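Local coordinates for DUF1460 domain-containing protein (Legionella pneumophila subsp. pneumophila, PDB 2IM9) that is of unknown function but belongs to an N-acetylmuramoyl-L-alanine amidase-like family of the papain-like peptidase clan, and so may act on cell-wall peptides, at residues 51-56 with 105-110; 240-245 with 314-319. All coordinates share one frame; numbering follows the deposited sequence. Where two conformers were deposited one is given.

Contact 1: 51-56 with 105-110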
loop_
_atom_site.group_PDB
_atom_site.type_symbol
_atom_site.label_atom_id
_atom_site.label_comp_id
_atom_site.label_asym_id
_atom_site.label_seq_id
_atom_site.Cartn_x
_atom_site.Cartn_y
_atom_site.Cartn_z
ATOM N N THR A 51 2.020 19.822 13.907
ATOM C CA THR A 51 1.052 19.887 12.812
ATOM C C THR A 51 0.207 18.617 12.792
ATOM O O THR A 51 0.613 17.578 13.329
ATOM C CB THR A 51 1.733 20.058 11.420
ATOM O OG1 THR A 51 2.264 18.800 10.984
ATOM C CG2 THR A 51 2.854 21.094 11.455
ATOM N N SER A 52 -0.960 18.706 12.153
ATOM C CA SER A 52 -1.899 17.594 12.054
ATOM C C SER A 52 -1.289 16.376 11.338
ATOM O O SER A 52 -0.307 16.500 10.585
ATOM C CB SER A 52 -3.151 18.044 11.312
ATOM O OG SER A 52 -2.905 18.142 9.915
ATOM N N MET A 53 -1.871 15.206 11.581
ATOM C CA MET A 53 -1.366 13.986 10.953
ATOM C C MET A 53 -1.536 14.065 9.438
ATOM O O MET A 53 -0.649 13.643 8.707
ATOM C CB MET A 53 -2.052 12.728 11.511
ATOM C CG MET A 53 -1.433 11.407 11.010
ATOM S SD MET A 53 0.335 11.149 11.359
ATOM C CE MET A 53 0.372 11.239 13.153
ATOM N N ALA A 54 -2.657 14.625 8.970
ATOM C CA ALA A 54 -2.855 14.787 7.525
ATOM C C ALA A 54 -1.771 15.674 6.893
ATOM O O ALA A 54 -1.265 15.383 5.797
ATOM C CB ALA A 54 -4.254 15.326 7.225
ATOM N N ASP A 55 -1.388 16.739 7.598
ATOM C CA ASP A 55 -0.333 17.625 7.109
ATOM C C ASP A 55 1.038 16.954 7.155
ATOM O O ASP A 55 1.860 17.184 6.277
ATOM C CB ASP A 55 -0.310 18.965 7.866
ATOM C CG ASP A 55 -1.449 19.922 7.431
ATOM O OD1 ASP A 55 -2.116 19.688 6.394
ATOM O OD2 ASP A 55 -1.671 20.928 8.136
ATOM N N ARG A 56 1.280 16.130 8.168
ATOM C CA ARG A 56 2.506 15.312 8.197
ATOM C C ARG A 56 2.588 14.379 6.976
ATOM O O ARG A 56 3.612 14.277 6.296
ATOM C CB ARG A 56 2.549 14.493 9.484
ATOM C CG ARG A 56 2.920 15.326 10.706
ATOM C CD ARG A 56 2.961 14.482 11.976
ATOM N NE ARG A 56 4.032 13.478 11.958
ATOM C CZ ARG A 56 5.283 13.682 12.382
ATOM N NH1 ARG A 56 5.666 14.875 12.864
ATOM N NH2 ARG A 56 6.155 12.685 12.331
ATOM N N LEU A 105 6.709 6.891 8.648
ATOM C CA LEU A 105 7.427 8.142 8.973
ATOM C C LEU A 105 6.479 9.134 9.660
ATOM O O LEU A 105 6.851 9.782 10.639
ATOM C CB LEU A 105 8.039 8.798 7.722
ATOM C CG LEU A 105 9.265 8.084 7.127
ATOM C CD1 LEU A 105 9.501 8.498 5.682
ATOM C CD2 LEU A 105 10.509 8.360 7.994
ATOM N N ALA A 106 5.253 9.235 9.152
ATOM C CA ALA A 106 4.306 10.210 9.694
ATOM C C ALA A 106 3.891 9.864 11.111
ATOM O O ALA A 106 3.625 10.755 11.916
ATOM C CB ALA A 106 3.070 10.337 8.787
ATOM N N LEU A 107 3.827 8.570 11.412
ATOM C CA LEU A 107 3.399 8.099 12.716
ATOM C C LEU A 107 4.469 8.187 13.794
ATOM O O LEU A 107 4.133 8.149 14.979
ATOM C CB LEU A 107 2.948 6.649 12.613
ATOM C CG LEU A 107 1.618 6.396 11.916
ATOM C CD1 LEU A 107 1.476 4.894 11.797
ATOM C CD2 LEU A 107 0.471 7.000 12.717
ATOM N N ALA A 108 5.725 8.322 13.379
ATOM C CA ALA A 108 6.876 8.245 14.278
ATOM C C ALA A 108 7.537 9.597 14.439
ATOM O O ALA A 108 7.224 10.519 13.698
ATOM C CB ALA A 108 7.879 7.234 13.727
ATOM N N ASN A 109 8.470 9.694 15.397
ATOM C CA ASN A 109 9.212 10.925 15.680
ATOM C C ASN A 109 10.721 10.774 15.589
ATOM O O ASN A 109 11.465 11.693 15.946
ATOM C CB ASN A 109 8.905 11.418 17.093
ATOM C CG ASN A 109 7.601 12.155 17.184
ATOM O OD1 ASN A 109 6.782 11.856 18.047
ATOM N ND2 ASN A 109 7.404 13.141 16.313
ATOM N N SER A 110 11.180 9.609 15.149
ATOM C CA SER A 110 12.605 9.297 15.179
ATOM C C SER A 110 12.882 8.120 14.259
ATOM O O SER A 110 11.973 7.352 13.949
ATOM C CB SER A 110 13.027 8.931 16.609
ATOM O OG SER A 110 12.477 7.678 17.008
HETATM O O HOH W 1 8.105 14.119 14.051
#
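Arg56 reaches from the first turn of helix 53-63 to Ala106 and Leu105 at the end of helix 95-107, a helix-to-helix contact in which an arginine is bonded to the last carbonyls of its neighbour. Its CB points at the other segment, and the chain runs out straight through chi2 (-180°) before bending at chi3, which brings NE to Ala106 O at 2.8 Å. That bond lies in the carbonyl plane, on a lone pair of the oxygen, although the oxygen sits somewhat out of the guanidinium plane. NH2 leans on the same oxygen and on Leu105 O, 3.4 Å away, both weakly. Ala108 O is also near, 2.8 Å from NH2, but it lies oblique to the guanidinium and the angle is too poor for a hydrogen bond. A positive group set against the carbonyl end of a helix dipole should be electrostatically favourable. The Arg56 side chain also touches Tyr42 and Leu45 of helix 27-45, and Tyr42 OH hydrogen-bonds Leu105 O.

Met53, one turn earlier, comes in beside the arginine. CG stands anti to the backbone N (chi1 -173°), and two further bends carry the thioether across to Ala106, with SD 3.4 Å from Ala106 O and 3.8 Å from Ala106 CB. Its methyl CE also lies close to that oxygen and goes on to meet Leu107 CD2 in a looser apolar contact. The Ala106 carbonyl oxygen is thus met by both the thioether and the guanidinium, its methyl by the sulfur. Arg56 CA and Ala106 CA are 5.6 Å apart, consistent with the small alanine side chain.

At the guanidinium edge sits water 1, which in the Asn109 conformer modelled here also accepts from Asn109 ND2; Arg56 NH1 donates to this water at 2.8 Å.

Contact 2: 240-245 with 314-319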
loop_
_atom_site.group_PDB
_atom_site.type_symbol
_atom_site.label_atom_id
_atom_site.label_comp_id
_atom_site.label_asym_id
_atom_site.label_seq_id
_atom_site.Cartn_x
_atom_site.Cartn_y
_atom_site.Cartn_z
ATOM N N GLN A 240 -15.594 15.005 -0.606
ATOM C CA GLN A 240 -15.626 14.359 0.708
ATOM C C GLN A 240 -14.405 13.486 0.995
ATOM O O GLN A 240 -14.270 12.938 2.092
ATOM C CB GLN A 240 -16.904 13.527 0.892
ATOM C CG GLN A 240 -18.174 14.359 0.921
ATOM C CD GLN A 240 -19.405 13.482 0.820
ATOM O OE1 GLN A 240 -19.711 12.718 1.734
ATOM N NE2 GLN A 240 -20.107 13.574 -0.300
ATOM N N ILE A 241 -13.525 13.350 0.013
ATOM C CA ILE A 241 -12.305 12.575 0.211
ATOM C C ILE A 241 -11.351 13.487 0.995
ATOM O O ILE A 241 -11.010 14.571 0.516
ATOM C CB ILE A 241 -11.699 12.163 -1.144
ATOM C CG1 ILE A 241 -12.701 11.292 -1.934
ATOM C CG2 ILE A 241 -10.345 11.473 -0.941
ATOM C CD1 ILE A 241 -12.263 10.923 -3.356
ATOM N N PRO A 242 -10.940 13.068 2.209
ATOM C CA PRO A 242 -10.123 13.924 3.086
ATOM C C PRO A 242 -8.676 14.021 2.634
ATOM O O PRO A 242 -8.129 13.068 2.110
ATOM C CB PRO A 242 -10.159 13.197 4.441
ATOM C CG PRO A 242 -11.097 12.078 4.312
ATOM C CD PRO A 242 -11.250 11.776 2.837
ATOM N N ASN A 243 -8.053 15.172 2.873
ATOM C CA ASN A 243 -6.618 15.300 2.677
ATOM C C ASN A 243 -5.874 14.242 3.495
ATOM O O ASN A 243 -6.182 14.029 4.679
ATOM C CB ASN A 243 -6.154 16.706 3.069
ATOM C CG ASN A 243 -4.727 16.987 2.642
ATOM O OD1 ASN A 243 -4.367 16.807 1.479
ATOM N ND2 ASN A 243 -3.903 17.437 3.588
ATOM N N GLY A 244 -4.912 13.576 2.854
ATOM C CA GLY A 244 -4.075 12.576 3.525
ATOM C C GLY A 244 -4.708 11.199 3.596
ATOM O O GLY A 244 -4.157 10.295 4.227
ATOM N N ALA A 245 -5.867 11.020 2.954
ATOM C CA ALA A 245 -6.499 9.693 2.954
ATOM C C ALA A 245 -5.682 8.726 2.076
ATOM O O ALA A 245 -4.887 9.153 1.223
ATOM C CB ALA A 245 -7.938 9.774 2.464
ATOM N N ILE A 314 -11.560 4.195 0.281
ATOM C CA ILE A 314 -10.937 5.320 0.992
ATOM C C ILE A 314 -10.779 4.981 2.470
ATOM O O ILE A 314 -11.739 4.597 3.139
ATOM C CB ILE A 314 -11.770 6.635 0.860
ATOM C CG1 ILE A 314 -12.074 6.977 -0.613
ATOM C CG2 ILE A 314 -11.033 7.817 1.498
ATOM C CD1 ILE A 314 -13.356 6.372 -1.146
ATOM N N GLN A 315 -9.550 5.142 2.970
ATOM C CA GLN A 315 -9.240 4.937 4.382
ATOM C C GLN A 315 -8.560 6.171 4.940
ATOM O O GLN A 315 -7.898 6.915 4.210
ATOM C CB GLN A 315 -8.297 3.762 4.535
ATOM C CG GLN A 315 -8.965 2.430 4.271
ATOM C CD GLN A 315 -7.998 1.313 4.456
ATOM O OE1 GLN A 315 -7.095 1.120 3.627
ATOM N NE2 GLN A 315 -8.150 0.573 5.554
ATOM N N VAL A 316 -8.735 6.408 6.234
ATOM C CA VAL A 316 -8.042 7.517 6.890
ATOM C C VAL A 316 -7.202 6.976 8.032
ATOM O O VAL A 316 -7.442 5.875 8.519
ATOM C CB VAL A 316 -8.992 8.600 7.425
ATOM C CG1 VAL A 316 -9.758 9.267 6.277
ATOM C CG2 VAL A 316 -9.964 8.006 8.441
ATOM N N VAL A 317 -6.185 7.738 8.408
ATOM C CA VAL A 317 -5.285 7.361 9.486
ATOM C C VAL A 317 -5.896 7.902 10.776
ATOM O O VAL A 317 -6.282 9.067 10.833
ATOM C CB VAL A 317 -3.883 7.960 9.269
ATOM C CG1 VAL A 317 -2.979 7.764 10.513
ATOM C CG2 VAL A 317 -3.244 7.371 8.026
ATOM N N LEU A 318 -5.960 7.063 11.803
ATOM C CA LEU A 318 -6.644 7.442 13.046
ATOM C C LEU A 318 -5.772 8.183 14.073
ATOM O O LEU A 318 -6.224 9.179 14.669
ATOM C CB LEU A 318 -7.277 6.212 13.692
ATOM C CG LEU A 318 -8.445 5.566 12.958
ATOM C CD1 LEU A 318 -8.811 4.251 13.646
ATOM C CD2 LEU A 318 -9.634 6.526 12.887
ATOM N N PRO A 319 -4.551 7.680 14.340
ATOM C CA PRO A 319 -3.714 8.388 15.318
ATOM C C PRO A 319 -3.575 9.876 14.986
ATOM O O PRO A 319 -3.339 10.240 13.828
ATOM C CB PRO A 319 -2.369 7.683 15.199
ATOM C CG PRO A 319 -2.717 6.320 14.754
ATOM C CD PRO A 319 -3.885 6.462 13.840
HETATM O O HOH W 2 -5.482 10.099 6.743
#
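Pro242 and Ala245, the first and last residues of a type II beta turn, pack against Ile314 and Val316 of strand 311-317 just where the turn leads into strand 246-254, its antiparallel neighbour in the sheet. Ala245 N closes the turn on Pro242 O, with Gly244 at the positive-phi position (84°).

The apolar contacts do most of the work. Val316 CG1 meets the proline ring at CG, 3.7 Å away, the two side chains crossing at about a right angle. Ile314 points toward the turn and, in the one of its two conformers modelled here, presents its CG2 methyl, held anti to the backbone N, to Ala245 CB at 3.8 Å, Pro242 CD at 4.2 Å and, more loosely, Ile241 CG2. Ala245 CB also touches Val316 CG1, at 4.3 Å, and rests on Gln315 O at 3.4 Å, a methyl-to-carbonyl contact. Ile154 adds to this patch, touching both Pro242 and Val316, while Ile158 packs on Ile314.

Among the polar contacts, no direct hydrogen bond joins the two segments. The strand pairing proper begins one residue later, where Gln315 bonds to Val246 through the backbone. The turn is also tied to strand 264-275: Gly244 and Ala245 bond to Ala272, and Asn243 OD1 to Trp274 N, while Trp274 NE1 donates to Ile241 O, just before the turn.

A water fills in where the turn has not yet joined the strand: water 2 donates to Gly244 O at 2.9 Å and accepts from Val317 N at 3.0 Å.

In the fold
Contact 1 closes before contact 2 opens along the chain, and their centres lie about 13 Å apart on the same side of the molecule's centre. Contact 1 joins two helices; contact 2 belongs to the antiparallel sheet, where strand 311-317 pairs with strand 246-254. The two meet directly. Met53 CG touches Val317 CG1 at 4.0 Å, Leu107 CD2 touches Pro319 CB at 3.8 Å, and Ala54 CB packs against Asn243 O. Val317 also reaches Ile57 and Leu103. Helices 53-63 and 95-107 are thus both packed on the end of strand 311-317, and helix 53-63 on the turn as well, joining the helical part to the sheet, consistent with the protein's amidase-like family.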